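Local coordinates for periplasmic branched-chain amino acid-binding protein (Burkholderia mallei, PDB 3I09) that probably captures branched-chain amino acids or related small carboxylates in the periplasm for an ABC transporter, and here holds acetoacetic acid, at residues A34-K39 and Y290-Q295; D207-I212 and H237-E242; Q263-Y268 and K274-L279. One frame throughout, in Å; residues are numbered along the deposited sequence.

Contact 1 of 3, residues A34-K39 and Y290-Q295; sequences ADFGGK and YLKAVQ
With chi1 at -163°, Phe36 swings its ring away from its own backbone N and out across Leu291, whose CB is aimed at the ring by the backbone. Leu291 CB stands 3.5 Å from the centroid of the Phe36 ring and only 8° off the ring normal, so this is a CH-pi contact almost squarely over one face. Leu291 CD1 lies nearer the root of the ring, 3.7 Å from Phe36 CG. At the far end, Phe36 CZ reaches Gln295 OE1 at 3.4 Å, with ring and amide planes turned 31° apart. Lys292 CG lies 4.1 Å from Phe36 CE1. Gly37, with positive phi, ends helix 22-36 in a Schellman motif directly after the aromatic residue. Val40 of strand 39-40 also packs on Leu291 and Gln295. Nearby, Asp35 OD2 forms a salt bridge with Arg267 and a hydrogen bond with Tyr284 OH. No hydrogen bond crosses between 34-39 and 290-295, and Phe36 supplies more than half of the 209 Å² buried; cohesion here therefore rests on dispersion and CH-pi contact, with the Gln295 amide the one polar side-chain end that touches the ring.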
# COMPACT_ATOMS: atom_id res chain seq x y z
N ALA A 34 20.04 -1.37 10.53
CA ALA A 34 20.79 -1.28 11.78
C ALA A 34 20.41 -2.40 12.71
O ALA A 34 21.29 -3.04 13.30
CB ALA A 34 20.55 0.08 12.44
N ASP A 35 19.11 -2.68 12.84
CA ASP A 35 18.68 -3.75 13.76
C ASP A 35 19.19 -5.14 13.39
O ASP A 35 19.45 -5.97 14.28
CB ASP A 35 17.17 -3.78 13.94
CG ASP A 35 16.62 -2.54 14.64
OD1 ASP A 35 17.39 -1.76 15.25
OD2 ASP A 35 15.39 -2.35 14.58
N PHE A 36 19.36 -5.38 12.09
CA PHE A 36 19.86 -6.65 11.58
C PHE A 36 21.37 -6.81 11.85
O PHE A 36 21.91 -7.90 11.75
CB PHE A 36 19.61 -6.71 10.07
CG PHE A 36 19.70 -8.09 9.48
CD1 PHE A 36 18.65 -8.96 9.58
CD2 PHE A 36 20.85 -8.51 8.85
CE1 PHE A 36 18.74 -10.24 9.06
CE2 PHE A 36 20.93 -9.80 8.32
CZ PHE A 36 19.89 -10.65 8.44
N GLY A 37 22.02 -5.70 12.21
CA GLY A 37 23.47 -5.65 12.49
C GLY A 37 24.30 -4.91 11.46
O GLY A 37 25.54 -4.87 11.57
N GLY A 38 23.67 -4.31 10.44
CA GLY A 38 24.39 -3.44 9.51
C GLY A 38 25.22 -4.13 8.44
O GLY A 38 25.83 -3.47 7.61
N LYS A 39 25.24 -5.47 8.47
CA LYS A 39 25.94 -6.26 7.48
C LYS A 39 25.22 -7.57 7.25
O LYS A 39 24.39 -7.99 8.05
CB LYS A 39 27.38 -6.51 7.91
CG LYS A 39 27.53 -7.12 9.23
CD LYS A 39 29.01 -7.49 9.50
CE LYS A 39 29.07 -8.78 10.37
NZ LYS A 39 30.44 -9.35 10.52
N TYR A 290 13.95 -9.56 3.36
CA TYR A 290 15.02 -9.66 2.37
C TYR A 290 16.35 -10.09 3.00
O TYR A 290 17.02 -10.98 2.49
CB TYR A 290 15.20 -8.33 1.65
CG TYR A 290 16.36 -8.32 0.73
CD1 TYR A 290 16.30 -8.93 -0.51
CD2 TYR A 290 17.57 -7.70 1.11
CE1 TYR A 290 17.42 -8.92 -1.37
CE2 TYR A 290 18.67 -7.70 0.28
CZ TYR A 290 18.59 -8.32 -0.95
OH TYR A 290 19.67 -8.36 -1.79
N LEU A 291 16.76 -9.40 4.07
CA LEU A 291 18.06 -9.68 4.68
C LEU A 291 18.11 -11.11 5.21
O LEU A 291 19.15 -11.76 5.09
CB LEU A 291 18.46 -8.65 5.75
CG LEU A 291 18.71 -7.22 5.21
CD1 LEU A 291 18.89 -6.21 6.36
CD2 LEU A 291 19.90 -7.19 4.27
N LYS A 292 17.00 -11.61 5.76
CA LYS A 292 16.96 -12.99 6.25
C LYS A 292 17.15 -13.96 5.09
O LYS A 292 17.77 -14.99 5.26
CB LYS A 292 15.66 -13.31 6.98
CG LYS A 292 15.62 -12.74 8.37
CD LYS A 292 14.30 -13.05 9.11
CE LYS A 292 14.38 -12.64 10.62
NZ LYS A 292 15.34 -13.44 11.45
N ALA A 293 16.60 -13.62 3.93
CA ALA A 293 16.74 -14.45 2.77
C ALA A 293 18.17 -14.46 2.22
O ALA A 293 18.71 -15.51 1.90
CB ALA A 293 15.74 -14.01 1.71
N VAL A 294 18.81 -13.30 2.19
CA VAL A 294 20.22 -13.20 1.77
C VAL A 294 21.09 -13.99 2.75
O VAL A 294 21.96 -14.71 2.32
CB VAL A 294 20.72 -11.77 1.70
CG1 VAL A 294 22.25 -11.73 1.43
CG2 VAL A 294 19.96 -10.97 0.57
N GLN A 295 20.80 -13.87 4.05
CA GLN A 295 21.55 -14.57 5.13
C GLN A 295 21.45 -16.08 5.00
O GLN A 295 22.46 -16.80 5.15
CB GLN A 295 21.01 -14.09 6.50
CG GLN A 295 21.61 -14.75 7.81
CD GLN A 295 21.05 -14.07 9.03
OE1 GLN A 295 21.73 -13.27 9.71
NE2 GLN A 295 19.77 -14.28 9.26

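Contact 2 of 3, residues D207-I212 and H237-E242; sequences DTVNAI and HALGLE
Leu239 meets Val209 and Ile212 in two different ways, and its two methyl groups divide the work. The Leu239 and Val209 side chains lie alongside each other, pointing opposite ways, which brings Leu239 CD2 to 3.9 Å from Val209 CG1. The same CD2 methyl also rests 3.5 Å from the backbone O of Val209, touching the helix surface itself as well as its side chains. Ile212, one turn further on, lies at about a right angle to Leu239, and its terminal CD1 approaches Leu239 CD1 at 3.8 Å. A chi1 of 165° places Val209 CG1 anti to the backbone N and on the leucine side, while Val209 CG2 turns to the neighbouring Ala238, whose CB is 4.2 Å away. Leu239 thus projects between two residues spaced one turn apart on helix 205-217, and its 85 Å² of buried surface is the largest share of the 197 Å² total. Directly after it, Gly240 leaves helical geometry with phi of 88° and occupies the N-cap position of helix 241-244. Thr243 and Thr244 of that helix extend the packing round Ile212 and Leu239. Strand 225-228 lies between the two helices in sequence, so the contact joins consecutive helical elements of the parallel-sheet lobe, an apolar helix-to-helix packing of the kind found in the alpha/beta lobes of type I periplasmic binding proteins.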
# COMPACT_ATOMS: atom_id res chain seq x y z
N ASP A 207 -5.18 13.21 -2.09
CA ASP A 207 -6.42 13.23 -2.90
C ASP A 207 -7.62 12.79 -2.07
O ASP A 207 -8.69 13.39 -2.12
CB ASP A 207 -6.31 12.34 -4.18
CG ASP A 207 -5.59 13.05 -5.35
OD1 ASP A 207 -5.64 14.31 -5.43
OD2 ASP A 207 -4.96 12.32 -6.19
N THR A 208 -7.45 11.71 -1.30
CA THR A 208 -8.50 11.23 -0.43
C THR A 208 -8.85 12.31 0.61
O THR A 208 -10.03 12.58 0.89
CB THR A 208 -8.08 9.93 0.26
OG1 THR A 208 -7.75 8.95 -0.74
CG2 THR A 208 -9.20 9.37 1.14
N VAL A 209 -7.83 12.92 1.18
CA VAL A 209 -8.03 13.94 2.19
C VAL A 209 -8.79 15.11 1.62
O VAL A 209 -9.82 15.55 2.18
CB VAL A 209 -6.69 14.37 2.83
CG1 VAL A 209 -6.83 15.69 3.63
CG2 VAL A 209 -6.17 13.21 3.72
N ASN A 210 -8.30 15.62 0.49
CA ASN A 210 -8.92 16.79 -0.14
C ASN A 210 -10.33 16.51 -0.64
O ASN A 210 -11.19 17.39 -0.52
CB ASN A 210 -8.03 17.36 -1.24
CG ASN A 210 -6.80 18.06 -0.68
OD1 ASN A 210 -6.84 18.61 0.46
ND2 ASN A 210 -5.72 18.07 -1.45
N ALA A 211 -10.58 15.30 -1.14
CA ALA A 211 -11.91 14.93 -1.63
C ALA A 211 -12.91 14.83 -0.49
O ALA A 211 -14.06 15.21 -0.65
CB ALA A 211 -11.87 13.59 -2.41
N ILE A 212 -12.48 14.29 0.64
CA ILE A 212 -13.36 14.15 1.79
C ILE A 212 -13.69 15.53 2.35
O ILE A 212 -14.87 15.81 2.69
CB ILE A 212 -12.77 13.22 2.86
CG1 ILE A 212 -12.77 11.79 2.32
CG2 ILE A 212 -13.61 13.27 4.18
CD1 ILE A 212 -12.06 10.83 3.20
N HIS A 237 -5.44 11.48 10.55
CA HIS A 237 -4.85 12.51 11.38
C HIS A 237 -5.08 13.89 10.73
O HIS A 237 -5.40 14.85 11.42
CB HIS A 237 -3.36 12.26 11.51
CG HIS A 237 -2.66 13.18 12.45
ND1 HIS A 237 -2.06 14.35 12.04
CD2 HIS A 237 -2.46 13.10 13.79
CE1 HIS A 237 -1.53 14.96 13.09
NE2 HIS A 237 -1.73 14.21 14.15
N ALA A 238 -4.86 13.96 9.42
CA ALA A 238 -5.08 15.20 8.65
C ALA A 238 -6.53 15.68 8.73
O ALA A 238 -6.80 16.90 8.84
CB ALA A 238 -4.66 15.00 7.16
N LEU A 239 -7.47 14.75 8.62
CA LEU A 239 -8.89 15.11 8.56
C LEU A 239 -9.49 15.31 9.93
O LEU A 239 -10.39 16.16 10.11
CB LEU A 239 -9.68 14.03 7.81
CG LEU A 239 -9.44 13.99 6.31
CD1 LEU A 239 -9.87 12.63 5.72
CD2 LEU A 239 -10.16 15.18 5.64
N GLY A 240 -9.03 14.53 10.90
CA GLY A 240 -9.63 14.53 12.22
C GLY A 240 -10.80 13.54 12.32
O GLY A 240 -11.47 13.19 11.32
N LEU A 241 -11.03 13.06 13.54
CA LEU A 241 -12.09 12.09 13.83
C LEU A 241 -13.49 12.64 13.65
O LEU A 241 -14.39 11.92 13.26
CB LEU A 241 -11.94 11.51 15.24
CG LEU A 241 -10.72 10.63 15.45
CD1 LEU A 241 -10.69 10.17 16.93
CD2 LEU A 241 -10.69 9.45 14.45
N GLU A 242 -13.69 13.93 13.93
CA GLU A 242 -15.04 14.45 13.80
C GLU A 242 -15.55 14.23 12.34
O GLU A 242 -16.68 13.83 12.13
CB GLU A 242 -15.09 15.93 14.17
CG GLU A 242 -16.47 16.55 13.99
CD GLU A 242 -17.49 15.99 14.95
OE1 GLU A 242 -17.08 15.57 16.07
OE2 GLU A 242 -18.69 15.98 14.59

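Contact 3 of 3, residues Q263-Y268 and K274-L279; sequences QWAQRY and KMPSSL
The Tyr268 ring takes Pro276 over one face and the carbonyl O of Lys274 at its edge. Pro276 CB stands 3.7 Å from the centroid of the Tyr268 ring and 17° off the normal, a CH-pi contact displaced toward the rim on the CD1 side. Near the ring plane, Lys274 O lies 3.3 Å from Tyr268 CD1; this buried oxygen has no hydrogen-bond partner in the model, and the aromatic edge is its neighbour across the contact. Trp264 meets the same proline obliquely, its CZ3 3.5 Å from Pro276 CG, while one face of the indole is covered, off-centre, by Tyr268 CB. Both aromatic residues have CG anti to the backbone N (chi1 -174° for Trp264 and -176° for Tyr268), which sends the two rings out from successive turns of the helix toward Pro276. Between them Ala265 CB touches the pyrrolidine, 3.8 Å from Pro276 CD. Elsewhere, Trp264 stacks with Phe317 and meets Tyr284 edge-to-face. Ser277 follows the proline as N-cap of helix 278-297, its OG accepting a weak bond from Leu279 N at 3.1 Å and a further bond linking it to Ile20 O. The whole is a short connection between consecutive helices 259-272 and 278-297, in which the proline just before the second helix's N-cap packs against two aromatic residues of the first.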
# COMPACT_ATOMS: atom_id res chain seq x y z
N GLN A 263 5.19 -1.78 20.46
CA GLN A 263 6.59 -1.66 20.83
C GLN A 263 7.43 -1.16 19.65
O GLN A 263 8.31 -0.31 19.83
CB GLN A 263 7.11 -2.99 21.42
CG GLN A 263 6.52 -3.17 22.84
CD GLN A 263 7.02 -4.37 23.67
OE1 GLN A 263 7.15 -5.50 23.18
NE2 GLN A 263 7.25 -4.11 24.95
N TRP A 264 7.15 -1.66 18.45
CA TRP A 264 7.85 -1.12 17.29
C TRP A 264 7.48 0.34 17.01
O TRP A 264 8.35 1.17 16.73
CB TRP A 264 7.60 -1.99 16.05
CG TRP A 264 8.42 -1.51 14.93
CD1 TRP A 264 9.73 -1.81 14.73
CD2 TRP A 264 8.05 -0.60 13.87
NE1 TRP A 264 10.19 -1.17 13.62
CE2 TRP A 264 9.19 -0.41 13.08
CE3 TRP A 264 6.87 0.08 13.53
CZ2 TRP A 264 9.20 0.39 11.94
CZ3 TRP A 264 6.86 0.86 12.36
CH2 TRP A 264 8.03 1.04 11.61
N ALA A 265 6.20 0.67 17.17
CA ALA A 265 5.73 2.02 16.95
C ALA A 265 6.38 3.01 17.90
O ALA A 265 6.67 4.15 17.51
CB ALA A 265 4.19 2.12 17.05
N GLN A 266 6.66 2.56 19.12
CA GLN A 266 7.39 3.41 20.07
C GLN A 266 8.78 3.77 19.58
O GLN A 266 9.22 4.92 19.76
CB GLN A 266 7.50 2.69 21.43
CG GLN A 266 6.22 2.70 22.24
CD GLN A 266 6.42 2.03 23.58
OE1 GLN A 266 6.97 0.94 23.67
NE2 GLN A 266 5.98 2.70 24.65
N ARG A 267 9.50 2.79 19.01
CA ARG A 267 10.84 3.02 18.43
C ARG A 267 10.78 3.97 17.25
O ARG A 267 11.62 4.88 17.10
CB ARG A 267 11.48 1.71 18.02
CG ARG A 267 11.63 0.74 19.20
CD ARG A 267 12.36 -0.52 18.82
NE ARG A 267 13.72 -0.20 18.39
CZ ARG A 267 14.33 -0.75 17.34
NH1 ARG A 267 13.72 -1.66 16.61
NH2 ARG A 267 15.55 -0.36 17.01
N TYR A 268 9.77 3.78 16.40
CA TYR A 268 9.53 4.73 15.30
C TYR A 268 9.25 6.17 15.76
O TYR A 268 9.86 7.13 15.28
CB TYR A 268 8.42 4.19 14.40
CG TYR A 268 8.15 5.02 13.16
CD1 TYR A 268 7.24 6.07 13.18
CD2 TYR A 268 8.83 4.75 11.97
CE1 TYR A 268 6.99 6.83 12.03
CE2 TYR A 268 8.61 5.49 10.82
CZ TYR A 268 7.69 6.52 10.84
OH TYR A 268 7.47 7.26 9.71
N LYS A 274 5.72 10.81 15.02
CA LYS A 274 4.39 10.47 14.54
C LYS A 274 4.25 8.97 14.71
O LYS A 274 5.27 8.25 14.76
CB LYS A 274 4.28 10.78 13.05
CG LYS A 274 4.33 12.25 12.76
CD LYS A 274 4.14 12.48 11.30
CE LYS A 274 3.60 13.86 11.08
NZ LYS A 274 4.67 14.83 11.38
N MSE A 275 3.02 8.48 14.76
CA MSE A 275 2.79 7.04 14.73
C MSE A 275 3.05 6.60 13.31
O MSE A 275 2.71 7.33 12.38
CB MSE A 275 1.34 6.67 15.06
CG MSE A 275 0.96 6.74 16.47
SE MSE A 275 1.91 5.47 17.54
CE MSE A 275 1.26 6.15 19.27
N PRO A 276 3.60 5.40 13.12
CA PRO A 276 3.84 4.94 11.76
C PRO A 276 2.56 4.46 11.08
O PRO A 276 1.66 3.90 11.71
CB PRO A 276 4.81 3.76 11.94
CG PRO A 276 4.46 3.23 13.32
CD PRO A 276 4.16 4.47 14.12
N SER A 277 2.51 4.64 9.77
CA SER A 277 1.49 4.01 8.95
C SER A 277 1.85 2.55 8.68
O SER A 277 2.98 2.10 8.93
CB SER A 277 1.38 4.69 7.58
OG SER A 277 2.51 4.37 6.73
N SER A 278 0.90 1.82 8.12
CA SER A 278 1.13 0.44 7.71
C SER A 278 2.27 0.32 6.63
O SER A 278 2.96 -0.69 6.58
CB SER A 278 -0.17 -0.19 7.21
OG SER A 278 -0.66 0.49 6.06
N LEU A 279 2.46 1.36 5.82
CA LEU A 279 3.54 1.34 4.83
C LEU A 279 4.91 1.44 5.47
O LEU A 279 5.83 0.77 5.07
CB LEU A 279 3.34 2.46 3.79
CG LEU A 279 2.00 2.50 3.09
CD1 LEU A 279 2.02 3.62 2.06
CD2 LEU A 279 1.62 1.15 2.42

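In the fold
From the N terminus, the end of helix 22-36 supplies the first half of contact 1, but its partner on helix 278-297 arrives only some 250 residues later, so contact 1 closes a long loop that encloses both others. Within it, contact 2 closes first, bridging helix 205-217 and the 233-244 region beside the four-stranded parallel sheet; contact 3 follows in series, folding helix 259-272 back on the approach to helix 278-297. That last helix serves contacts 1 and 3, which also touch through the Asp35 OD2 to Arg267 NH1 salt bridge of 2.7 Å. Contacts 1 and 2 lie on opposite sides of the chain's centre, their centres about 37 Å apart.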